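Peroxisomal acyl-CoA oxidase 1A (Solanum lycopersicum, PDB 2FON) probably oxidises acyl-CoA with bound FAD in peroxisomal fatty-acid beta-oxidation. Local coordinates at residues D24-E29 / Y325-R330; A358-F363 / D624-T629; L424-L429 / P646-A651. All coordinates share one frame; numbering follows the deposited sequence.

Contact 1 (D24-E29 / Y325-R330); sequences DYLADE and YSAVRR. With FAD (flavin-adenine dinucleotide), chain D.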
loop_
_atom_site.group_PDB
_atom_site.type_symbol
_atom_site.label_atom_id
_atom_site.label_comp_id
_atom_site.label_asym_id
_atom_site.label_seq_id
_atom_site.Cartn_x
_atom_site.Cartn_y
_atom_site.Cartn_z
ATOM N N ASP B 24 0.764 -20.964 25.915
ATOM C CA ASP B 24 1.163 -19.708 25.319
ATOM C C ASP B 24 2.485 -19.944 24.619
ATOM O O ASP B 24 3.520 -19.900 25.231
ATOM C CB ASP B 24 1.299 -18.603 26.391
ATOM C CG ASP B 24 1.936 -17.233 25.846
ATOM O OD1 ASP B 24 2.323 -17.121 24.644
ATOM O OD2 ASP B 24 2.063 -16.251 26.650
ATOM N N TYR B 25 2.450 -20.160 23.322
ATOM C CA TYR B 25 3.675 -20.248 22.524
ATOM C C TYR B 25 4.539 -18.997 22.477
ATOM O O TYR B 25 5.502 -18.964 21.714
ATOM C CB TYR B 25 3.335 -20.661 21.090
ATOM C CG TYR B 25 2.640 -21.970 21.076
ATOM C CD1 TYR B 25 1.239 -22.032 21.079
ATOM C CD2 TYR B 25 3.371 -23.160 21.121
ATOM C CE1 TYR B 25 0.582 -23.249 21.091
ATOM C CE2 TYR B 25 2.719 -24.391 21.143
ATOM C CZ TYR B 25 1.334 -24.418 21.125
ATOM O OH TYR B 25 0.690 -25.610 21.163
ATOM N N LEU B 26 4.204 -17.973 23.253
ATOM C CA LEU B 26 5.047 -16.766 23.309
ATOM C C LEU B 26 5.450 -16.438 24.752
ATOM O O LEU B 26 5.979 -15.336 25.037
ATOM C CB LEU B 26 4.355 -15.550 22.677
ATOM C CG LEU B 26 4.057 -15.483 21.168
ATOM C CD1 LEU B 26 2.729 -14.716 20.897
ATOM C CD2 LEU B 26 5.211 -14.858 20.427
ATOM N N ALA B 27 5.206 -17.406 25.648
ATOM C CA ALA B 27 5.564 -17.263 27.048
ATOM C C ALA B 27 7.084 -17.020 27.211
ATOM O O ALA B 27 7.503 -16.225 28.061
ATOM C CB ALA B 27 5.091 -18.458 27.825
ATOM N N ASP B 28 7.887 -17.669 26.369
ATOM C CA ASP B 28 9.357 -17.525 26.380
ATOM C C ASP B 28 9.829 -16.131 25.939
ATOM O O ASP B 28 10.733 -15.553 26.564
ATOM C CB ASP B 28 10.108 -18.674 25.629
ATOM C CG ASP B 28 9.136 -19.737 24.912
ATOM O OD1 ASP B 28 7.867 -19.766 25.112
ATOM O OD2 ASP B 28 9.668 -20.579 24.126
ATOM N N GLU B 29 9.202 -15.586 24.888
ATOM C CA GLU B 29 9.437 -14.198 24.431
ATOM C C GLU B 29 8.986 -13.178 25.438
ATOM O O GLU B 29 9.645 -12.173 25.605
ATOM C CB GLU B 29 8.746 -13.893 23.083
ATOM C CG GLU B 29 9.420 -14.516 21.833
ATOM C CD GLU B 29 10.797 -13.946 21.503
ATOM O OE1 GLU B 29 11.121 -12.800 21.899
ATOM O OE2 GLU B 29 11.569 -14.656 20.835
ATOM N N TYR B 325 3.544 -12.184 14.963
ATOM C CA TYR B 325 3.867 -13.124 13.891
ATOM C C TYR B 325 5.393 -13.292 13.680
ATOM O O TYR B 325 5.843 -14.430 13.525
ATOM C CB TYR B 325 3.218 -12.779 12.593
ATOM C CG TYR B 325 3.443 -13.815 11.511
ATOM C CD1 TYR B 325 2.819 -15.087 11.580
ATOM C CD2 TYR B 325 4.272 -13.538 10.411
ATOM C CE1 TYR B 325 3.001 -16.049 10.604
ATOM C CE2 TYR B 325 4.480 -14.505 9.404
ATOM C CZ TYR B 325 3.830 -15.757 9.517
ATOM O OH TYR B 325 3.982 -16.698 8.509
ATOM N N SER B 326 6.187 -12.213 13.697
ATOM C CA SER B 326 7.641 -12.374 13.542
ATOM C C SER B 326 8.368 -13.191 14.649
ATOM O O SER B 326 9.349 -13.887 14.379
ATOM C CB SER B 326 8.337 -11.030 13.296
ATOM O OG SER B 326 7.688 -10.324 12.252
ATOM N N ALA B 327 7.911 -13.098 15.886
ATOM C CA ALA B 327 8.460 -13.940 16.908
ATOM C C ALA B 327 8.074 -15.432 16.691
ATOM O O ALA B 327 8.797 -16.330 17.114
ATOM C CB ALA B 327 8.028 -13.454 18.259
ATOM N N VAL B 328 6.968 -15.711 16.036
ATOM C CA VAL B 328 6.538 -17.089 15.920
ATOM C C VAL B 328 7.108 -17.788 14.621
ATOM O O VAL B 328 7.665 -18.917 14.681
ATOM C CB VAL B 328 4.969 -17.130 15.999
ATOM C CG1 VAL B 328 4.368 -18.451 15.479
ATOM C CG2 VAL B 328 4.506 -16.813 17.390
ATOM N N ARG B 329 6.913 -17.123 13.459
ATOM C CA ARG B 329 7.583 -17.438 12.193
ATOM C C ARG B 329 9.104 -17.616 12.280
ATOM O O ARG B 329 9.879 -16.610 12.523
ATOM C CB ARG B 329 7.362 -16.302 11.207
ATOM C CG ARG B 329 7.616 -16.729 9.692
ATOM C CD ARG B 329 6.835 -17.983 9.227
ATOM N NE ARG B 329 7.035 -18.182 7.795
ATOM C CZ ARG B 329 6.383 -19.071 7.029
ATOM N NH1 ARG B 329 5.465 -19.877 7.520
ATOM N NH2 ARG B 329 6.630 -19.129 5.744
ATOM N N ARG B 330 9.534 -18.863 12.048
ATOM C CA ARG B 330 10.939 -19.162 11.849
ATOM C C ARG B 330 11.180 -19.443 10.361
ATOM O O ARG B 330 10.316 -19.990 9.685
ATOM C CB ARG B 330 11.288 -20.375 12.674
ATOM C CG ARG B 330 10.799 -20.239 14.095
ATOM C CD ARG B 330 11.156 -21.434 14.912
ATOM N NE ARG B 330 10.864 -21.178 16.315
ATOM C CZ ARG B 330 11.796 -20.855 17.237
ATOM N NH1 ARG B 330 13.094 -20.734 16.924
ATOM N NH2 ARG B 330 11.419 -20.631 18.491
HETATM P PA FAD D . 8.728 -16.029 4.674
HETATM O O1A FAD D . 10.022 -16.453 4.034
HETATM O O2A FAD D . 8.219 -16.914 5.816
HETATM O O5B FAD D . 9.023 -14.556 5.116
HETATM C C5B FAD D . 8.264 -13.978 6.150
HETATM C C4B FAD D . 9.119 -12.768 6.498
HETATM O O4B FAD D . 10.380 -13.232 6.945
HETATM C C3B FAD D . 9.390 -11.855 5.301
HETATM O O3B FAD D . 9.415 -10.578 5.819
HETATM C C2B FAD D . 10.806 -12.157 4.936
HETATM O O2B FAD D . 11.441 -11.053 4.375
HETATM C C1B FAD D . 11.392 -12.533 6.287
HETATM N N9A FAD D . 12.501 -13.445 6.039
HETATM C C8A FAD D . 12.408 -14.781 5.771
HETATM N N7A FAD D . 13.676 -15.226 5.587
HETATM C C5A FAD D . 14.555 -14.206 5.755
HETATM C C6A FAD D . 15.949 -14.116 5.703
HETATM N N6A FAD D . 16.663 -15.199 5.418
HETATM N N1A FAD D . 16.574 -12.904 5.920
HETATM C C2A FAD D . 15.842 -11.774 6.207
HETATM N N3A FAD D . 14.474 -11.872 6.275
HETATM C C4A FAD D . 13.832 -13.064 6.038
HETATM N N1 FAD D . 3.667 -21.508 -3.778
HETATM C C2 FAD D . 3.637 -22.619 -4.616
HETATM O O2 FAD D . 4.415 -23.597 -4.472
HETATM N N3 FAD D . 2.763 -22.592 -5.682
HETATM C C4 FAD D . 1.933 -21.526 -5.884
HETATM O O4 FAD D . 1.142 -21.574 -6.828
HETATM C C4X FAD D . 1.962 -20.436 -5.029
HETATM N N5 FAD D . 1.088 -19.365 -5.207
HETATM C C5X FAD D . 1.038 -18.310 -4.350
HETATM C C6 FAD D . 0.124 -17.334 -4.613
HETATM C C7 FAD D . 0.054 -16.231 -3.786
HETATM C C7M FAD D . -0.974 -15.174 -4.135
HETATM C C8 FAD D . 0.952 -16.133 -2.675
HETATM C C8M FAD D . 0.929 -14.979 -1.718
HETATM C C9 FAD D . 1.864 -17.144 -2.431
HETATM C C9A FAD D . 1.907 -18.276 -3.266
HETATM N N10 FAD D . 2.815 -19.362 -3.072
HETATM C C10 FAD D . 2.832 -20.429 -3.964
HETATM C "C1'" FAD D . 3.842 -19.385 -1.963
HETATM C "C2'" FAD D . 4.766 -18.255 -2.405
HETATM O "O2'" FAD D . 5.348 -18.515 -3.626
HETATM C "C3'" FAD D . 5.993 -17.953 -1.608
HETATM O "O3'" FAD D . 6.951 -18.980 -1.731
HETATM C "C4'" FAD D . 5.741 -17.634 -0.167
HETATM O "O4'" FAD D . 4.668 -16.707 -0.070
HETATM C "C5'" FAD D . 7.083 -17.088 0.338
HETATM O "O5'" FAD D . 6.800 -16.231 1.404
HETATM P P FAD D . 6.664 -16.789 2.884
HETATM O O1P FAD D . 5.184 -16.896 3.185
HETATM O O2P FAD D . 7.492 -18.083 2.918
HETATM O O3P FAD D . 7.500 -15.664 3.691
#
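The guanidinium of R329 meets FAD by its edge, with phosphate oxygen O2A lying in the guanidinium plane, while one face of the Y325 ring carries R329 CB, offset toward the rim. R329 NE and NH2 both donate to FAD O2A, at 2.6 Å from NE and 2.7 Å from NH2, and a weak bond runs from NH2 to O2P on the other phosphorus. With CG anti to the backbone N (chi1 -161°) and a bend at chi2, the chain turns its nitrogens onto the pyrophosphate; NH1 is left to donate to L159 O of the second subunit. An alanine here would remove all of these donors and is likely to leave FAD O2A without the two N-H groups that grip it. The adjoining helical turn is backed by residues 24-29. L26 CD2 packs at 3.7 Å from V328 CG2 and 3.8 Å from A327 CB, its side chain crossing that of V328 at about a right angle. E29 touches A327 CB with its CG (4.0 Å), while its carboxylate turns to salt bridges with R616 and K32. The arrangement is that of an FAD pyrophosphate site at a subunit interface, with an arginine just past a helix end.

Contact 2 (A358-F363 / D624-T629); sequences ASAYAF and DAFNYT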
loop_
_atom_site.group_PDB
_atom_site.type_symbol
_atom_site.label_atom_id
_atom_site.label_comp_id
_atom_site.label_asym_id
_atom_site.label_seq_id
_atom_site.Cartn_x
_atom_site.Cartn_y
_atom_site.Cartn_z
ATOM N N ALA B 358 8.498 1.882 17.062
ATOM C CA ALA B 358 8.942 3.212 17.442
ATOM C C ALA B 358 7.947 4.263 17.035
ATOM O O ALA B 358 7.605 5.107 17.867
ATOM C CB ALA B 358 10.262 3.517 16.842
ATOM N N SER B 359 7.466 4.238 15.789
ATOM C CA SER B 359 6.503 5.259 15.343
ATOM C C SER B 359 5.164 5.252 16.135
ATOM O O SER B 359 4.567 6.298 16.360
ATOM C CB SER B 359 6.208 5.118 13.848
ATOM O OG SER B 359 7.328 5.446 13.039
ATOM N N ALA B 360 4.700 4.081 16.556
ATOM C CA ALA B 360 3.439 3.997 17.281
ATOM C C ALA B 360 3.573 4.681 18.624
ATOM O O ALA B 360 2.643 5.389 19.071
ATOM C CB ALA B 360 3.035 2.566 17.478
ATOM N N TYR B 361 4.720 4.471 19.299
ATOM C CA TYR B 361 4.952 5.204 20.553
ATOM C C TYR B 361 5.176 6.711 20.250
ATOM O O TYR B 361 4.593 7.564 20.916
ATOM C CB TYR B 361 6.044 4.559 21.376
ATOM C CG TYR B 361 5.641 3.312 22.156
ATOM C CD1 TYR B 361 5.537 2.075 21.547
ATOM C CD2 TYR B 361 5.394 3.378 23.519
ATOM C CE1 TYR B 361 5.155 0.920 22.264
ATOM C CE2 TYR B 361 5.031 2.232 24.272
ATOM C CZ TYR B 361 4.918 1.006 23.625
ATOM O OH TYR B 361 4.564 -0.111 24.370
ATOM N N ALA B 362 5.927 7.054 19.199
ATOM C CA ALA B 362 6.119 8.484 18.893
ATOM C C ALA B 362 4.795 9.184 18.640
ATOM O O ALA B 362 4.506 10.180 19.306
ATOM C CB ALA B 362 7.111 8.723 17.747
ATOM N N PHE B 363 3.991 8.666 17.702
ATOM C CA PHE B 363 2.660 9.219 17.391
ATOM C C PHE B 363 1.747 9.111 18.611
ATOM O O PHE B 363 0.928 9.974 18.845
ATOM C CB PHE B 363 2.007 8.516 16.181
ATOM C CG PHE B 363 2.832 8.574 14.883
ATOM C CD1 PHE B 363 2.453 7.815 13.781
ATOM C CD2 PHE B 363 3.949 9.380 14.772
ATOM C CE1 PHE B 363 3.219 7.853 12.589
ATOM C CE2 PHE B 363 4.697 9.452 13.618
ATOM C CZ PHE B 363 4.350 8.681 12.525
ATOM N N ASP B 624 2.466 -6.202 23.621
ATOM C CA ASP B 624 1.603 -6.625 24.684
ATOM C C ASP B 624 1.102 -5.405 25.456
ATOM O O ASP B 624 0.038 -5.530 26.093
ATOM C CB ASP B 624 2.301 -7.622 25.648
ATOM C CG ASP B 624 2.552 -9.039 25.019
ATOM O OD1 ASP B 624 1.975 -9.439 23.970
ATOM O OD2 ASP B 624 3.365 -9.773 25.593
ATOM N N ALA B 625 1.806 -4.250 25.399
ATOM C CA ALA B 625 1.441 -3.068 26.266
ATOM C C ALA B 625 0.211 -2.311 25.761
ATOM O O ALA B 625 -0.429 -1.553 26.484
ATOM C CB ALA B 625 2.587 -2.113 26.409
ATOM N N PHE B 626 -0.109 -2.514 24.489
ATOM C CA PHE B 626 -1.296 -1.896 23.863
ATOM C C PHE B 626 -2.597 -2.499 24.431
ATOM O O PHE B 626 -3.710 -1.977 24.224
ATOM C CB PHE B 626 -1.256 -2.158 22.343
ATOM C CG PHE B 626 0.011 -1.705 21.647
ATOM C CD1 PHE B 626 0.709 -0.595 22.058
ATOM C CD2 PHE B 626 0.441 -2.342 20.516
ATOM C CE1 PHE B 626 1.834 -0.177 21.350
ATOM C CE2 PHE B 626 1.563 -1.903 19.801
ATOM C CZ PHE B 626 2.243 -0.840 20.212
ATOM N N ASN B 627 -2.458 -3.649 25.076
ATOM C CA ASN B 627 -3.593 -4.292 25.743
ATOM C C ASN B 627 -4.835 -4.744 24.893
ATOM O O ASN B 627 -5.951 -4.832 25.403
ATOM C CB ASN B 627 -4.026 -3.415 26.909
ATOM C CG ASN B 627 -4.818 -4.168 27.902
ATOM O OD1 ASN B 627 -4.436 -5.261 28.330
ATOM N ND2 ASN B 627 -5.951 -3.612 28.270
ATOM N N TYR B 628 -4.605 -5.109 23.627
ATOM C CA TYR B 628 -5.689 -5.489 22.719
ATOM C C TYR B 628 -6.142 -6.890 22.887
ATOM O O TYR B 628 -5.319 -7.812 23.062
ATOM C CB TYR B 628 -5.228 -5.418 21.309
ATOM C CG TYR B 628 -4.897 -4.056 20.887
ATOM C CD1 TYR B 628 -3.720 -3.817 20.177
ATOM C CD2 TYR B 628 -5.758 -3.011 21.154
ATOM C CE1 TYR B 628 -3.410 -2.544 19.744
ATOM C CE2 TYR B 628 -5.453 -1.723 20.750
ATOM C CZ TYR B 628 -4.264 -1.483 20.048
ATOM O OH TYR B 628 -3.917 -0.218 19.630
ATOM N N THR B 629 -7.442 -7.073 22.785
ATOM C CA THR B 629 -7.974 -8.405 22.828
ATOM C C THR B 629 -7.852 -9.023 21.440
ATOM O O THR B 629 -7.720 -8.344 20.437
ATOM C CB THR B 629 -9.460 -8.387 23.172
ATOM O OG1 THR B 629 -10.200 -7.785 22.067
ATOM C CG2 THR B 629 -9.725 -7.678 24.495
#
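Y361 lays the CE1 side of its ring against the outer end of the F626 ring, CE1 to CE1 at 3.6 Å. The ring centroids are 5.7 Å apart and the planes tilt by 39°, an oblique pairing that is neither a stack nor an edge-to-face contact. In both residues CG stands anti to the carbonyl carbon, with chi1 at -78° for Y361, and the two rings meet between the backbones, the CA atoms of Y361 and F626 being 10.0 Å apart. The phenol oxygen of Y361 passes beyond F626 to lie 3.5 Å from A625 CB. This buried hydroxyl is not left to the methyl group alone, because it is hydrogen-bonded to L622 O of helix 619-624. A360 CB adds a looser contact, 4.4 Å from F626 CZ. A625 and F626 are the central residues of a type I beta turn from D624 to N627, which points A625 CB at the helix and lets the F626 ring swing up to it. The loop 624-629 lies between helix 619-624 and helix 630-633, against helix 347-380; W44 of helix 37-45 meets the Y361 ring edge-to-face and also contacts F626, while helices 567-585 and 535-558 pack on Y361.

Contact 3 (L424-L429 / P646-A651); sequences LCSSGL and PKLYEA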
loop_
_atom_site.group_PDB
_atom_site.type_symbol
_atom_site.label_atom_id
_atom_site.label_comp_id
_atom_site.label_asym_id
_atom_site.label_seq_id
_atom_site.Cartn_x
_atom_site.Cartn_y
_atom_site.Cartn_z
ATOM N N LEU B 424 -3.727 -13.110 3.494
ATOM C CA LEU B 424 -4.987 -13.775 3.753
ATOM C C LEU B 424 -5.860 -12.824 4.598
ATOM O O LEU B 424 -5.378 -12.294 5.639
ATOM C CB LEU B 424 -4.694 -15.021 4.560
ATOM C CG LEU B 424 -4.460 -16.366 3.897
ATOM C CD1 LEU B 424 -4.058 -17.350 4.918
ATOM C CD2 LEU B 424 -5.690 -16.877 3.225
ATOM N N CYS B 425 -7.123 -12.622 4.201
ATOM C CA CYS B 425 -8.039 -11.849 5.029
ATOM C C CYS B 425 -7.923 -12.173 6.511
ATOM O O CYS B 425 -7.758 -11.260 7.295
ATOM C CB CYS B 425 -9.474 -11.942 4.533
ATOM S SG CYS B 425 -9.660 -11.090 2.957
ATOM N N SER B 426 -7.910 -13.442 6.900
ATOM C CA SER B 426 -7.914 -13.814 8.305
ATOM C C SER B 426 -6.662 -13.396 9.097
ATOM O O SER B 426 -6.546 -13.657 10.309
ATOM C CB SER B 426 -8.139 -15.342 8.449
ATOM O OG SER B 426 -6.950 -16.072 8.113
ATOM N N SER B 427 -5.702 -12.771 8.418
ATOM C CA SER B 427 -4.517 -12.244 9.087
ATOM C C SER B 427 -4.814 -10.930 9.754
ATOM O O SER B 427 -4.094 -10.552 10.669
ATOM C CB SER B 427 -3.402 -12.005 8.098
ATOM O OG SER B 427 -3.719 -10.926 7.274
ATOM N N GLY B 428 -5.840 -10.220 9.277
ATOM C CA GLY B 428 -6.220 -8.953 9.867
ATOM C C GLY B 428 -5.638 -7.759 9.168
ATOM O O GLY B 428 -6.209 -6.674 9.190
ATOM N N LEU B 429 -4.519 -7.928 8.486
ATOM C CA LEU B 429 -3.902 -6.760 7.880
ATOM C C LEU B 429 -4.584 -6.212 6.659
ATOM O O LEU B 429 -4.607 -5.015 6.452
ATOM C CB LEU B 429 -2.450 -7.046 7.626
ATOM C CG LEU B 429 -1.785 -7.289 8.988
ATOM C CD1 LEU B 429 -0.596 -8.243 8.880
ATOM C CD2 LEU B 429 -1.347 -5.941 9.447
ATOM N N PRO B 646 -2.282 -23.827 13.509
ATOM C CA PRO B 646 -3.471 -24.676 13.553
ATOM C C PRO B 646 -4.681 -23.826 13.372
ATOM O O PRO B 646 -5.683 -24.314 12.892
ATOM C CB PRO B 646 -3.428 -25.299 14.969
ATOM C CG PRO B 646 -1.990 -25.229 15.307
ATOM C CD PRO B 646 -1.547 -23.894 14.778
ATOM N N LYS B 647 -4.580 -22.557 13.737
ATOM C CA LYS B 647 -5.750 -21.695 13.621
ATOM C C LYS B 647 -6.060 -21.368 12.196
ATOM O O LYS B 647 -7.225 -21.474 11.805
ATOM C CB LYS B 647 -5.682 -20.435 14.485
ATOM C CG LYS B 647 -5.767 -20.746 15.941
ATOM C CD LYS B 647 -7.111 -21.281 16.337
ATOM C CE LYS B 647 -6.935 -22.023 17.632
ATOM N NZ LYS B 647 -8.214 -22.027 18.334
ATOM N N LEU B 648 -5.025 -21.025 11.434
ATOM C CA LEU B 648 -5.133 -20.869 9.960
ATOM C C LEU B 648 -5.709 -22.107 9.261
ATOM O O LEU B 648 -6.559 -21.968 8.384
ATOM C CB LEU B 648 -3.797 -20.460 9.306
ATOM C CG LEU B 648 -3.276 -19.037 9.482
ATOM C CD1 LEU B 648 -1.941 -18.898 8.887
ATOM C CD2 LEU B 648 -4.112 -18.086 8.773
ATOM N N TYR B 649 -5.280 -23.300 9.645
ATOM C CA TYR B 649 -5.843 -24.528 9.081
ATOM C C TYR B 649 -7.335 -24.664 9.412
ATOM O O TYR B 649 -8.165 -24.748 8.549
ATOM C CB TYR B 649 -5.051 -25.736 9.593
ATOM C CG TYR B 649 -5.269 -26.996 8.847
ATOM C CD1 TYR B 649 -4.531 -27.280 7.720
ATOM C CD2 TYR B 649 -6.196 -27.939 9.294
ATOM C CE1 TYR B 649 -4.714 -28.471 7.031
ATOM C CE2 TYR B 649 -6.416 -29.135 8.592
ATOM C CZ TYR B 649 -5.673 -29.385 7.454
ATOM O OH TYR B 649 -5.862 -30.559 6.732
ATOM N N GLU B 650 -7.683 -24.668 10.676
ATOM C CA GLU B 650 -9.075 -24.675 11.075
ATOM C C GLU B 650 -9.838 -23.527 10.315
ATOM O O GLU B 650 -10.943 -23.742 9.785
ATOM C CB GLU B 650 -9.153 -24.624 12.616
ATOM C CG GLU B 650 -10.452 -24.120 13.260
ATOM C CD GLU B 650 -10.361 -23.944 14.839
ATOM O OE1 GLU B 650 -9.330 -23.482 15.399
ATOM O OE2 GLU B 650 -11.337 -24.281 15.553
ATOM N N ALA B 651 -9.236 -22.342 10.193
ATOM C CA ALA B 651 -9.938 -21.261 9.474
ATOM C C ALA B 651 -10.232 -21.547 7.973
ATOM O O ALA B 651 -11.331 -21.261 7.483
ATOM C CB ALA B 651 -9.286 -19.910 9.694
#
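The carbonyl oxygen of L424 accepts the backbone N of S427 at 2.8 Å and has S427 OG at 2.7 Å; G422 O is a second possible acceptor for that hydroxyl's one proton. The backbone bond, followed by one from G428 N to C425 O, makes a short 3-10 turn at residues 425-427 that runs into helix 429-436, with G428 at its N-cap position. S427 OG also takes a weak bond from L429 N, bridging the turn and the first turn of the helix. At the backbone angles of G428 any CB would press against S427 O, so glycine suits the junction. This turn, in the C-alpha1 part of the acyl-CoA oxidase, packs against helix 644-652 in the C-terminal helical part. The interface is small and mostly apolar, without a hydrogen bond between the two segments. L648 leaves its helix with CG anti to the carbonyl carbon (chi1 -73°) and extends onward at chi2, which carries its branched end toward L424 and S426. I636 fills in beside S426, K647 and A651, and the second subunit contributes I244 over L424 and W193 over L648, placing the contact at the dimer interface. The side chain of L424 is about 8 Å from a bound FAD. One methyl makes both close approaches: L648 CD2 lies 3.9 Å from L424 CD1 and 3.5 Å from S426 OG.

Contact 1 closes first along the chain, whereas contacts 2 and 3 interlock, their segments alternating in sequence. Measured between centres, contacts 1 and 3 are about 16 Å apart, contacts 1 and 2 about 18 Å, and contacts 2 and 3 about 23 Å; none touches another. Helices 297-328 and 347-380, consecutive in the chain, supply one side of contacts 1 and 2. R30 ties these two together by salt bridges to D24 and D624. Y645, just before segment 646-651, reaches the FAD-binding R329 weakly. Contacts 2 and 3 both join the C-terminal helical region to the C-alpha1 part, while contacts 1 and 3 lie where the second subunit meets this chain near FAD.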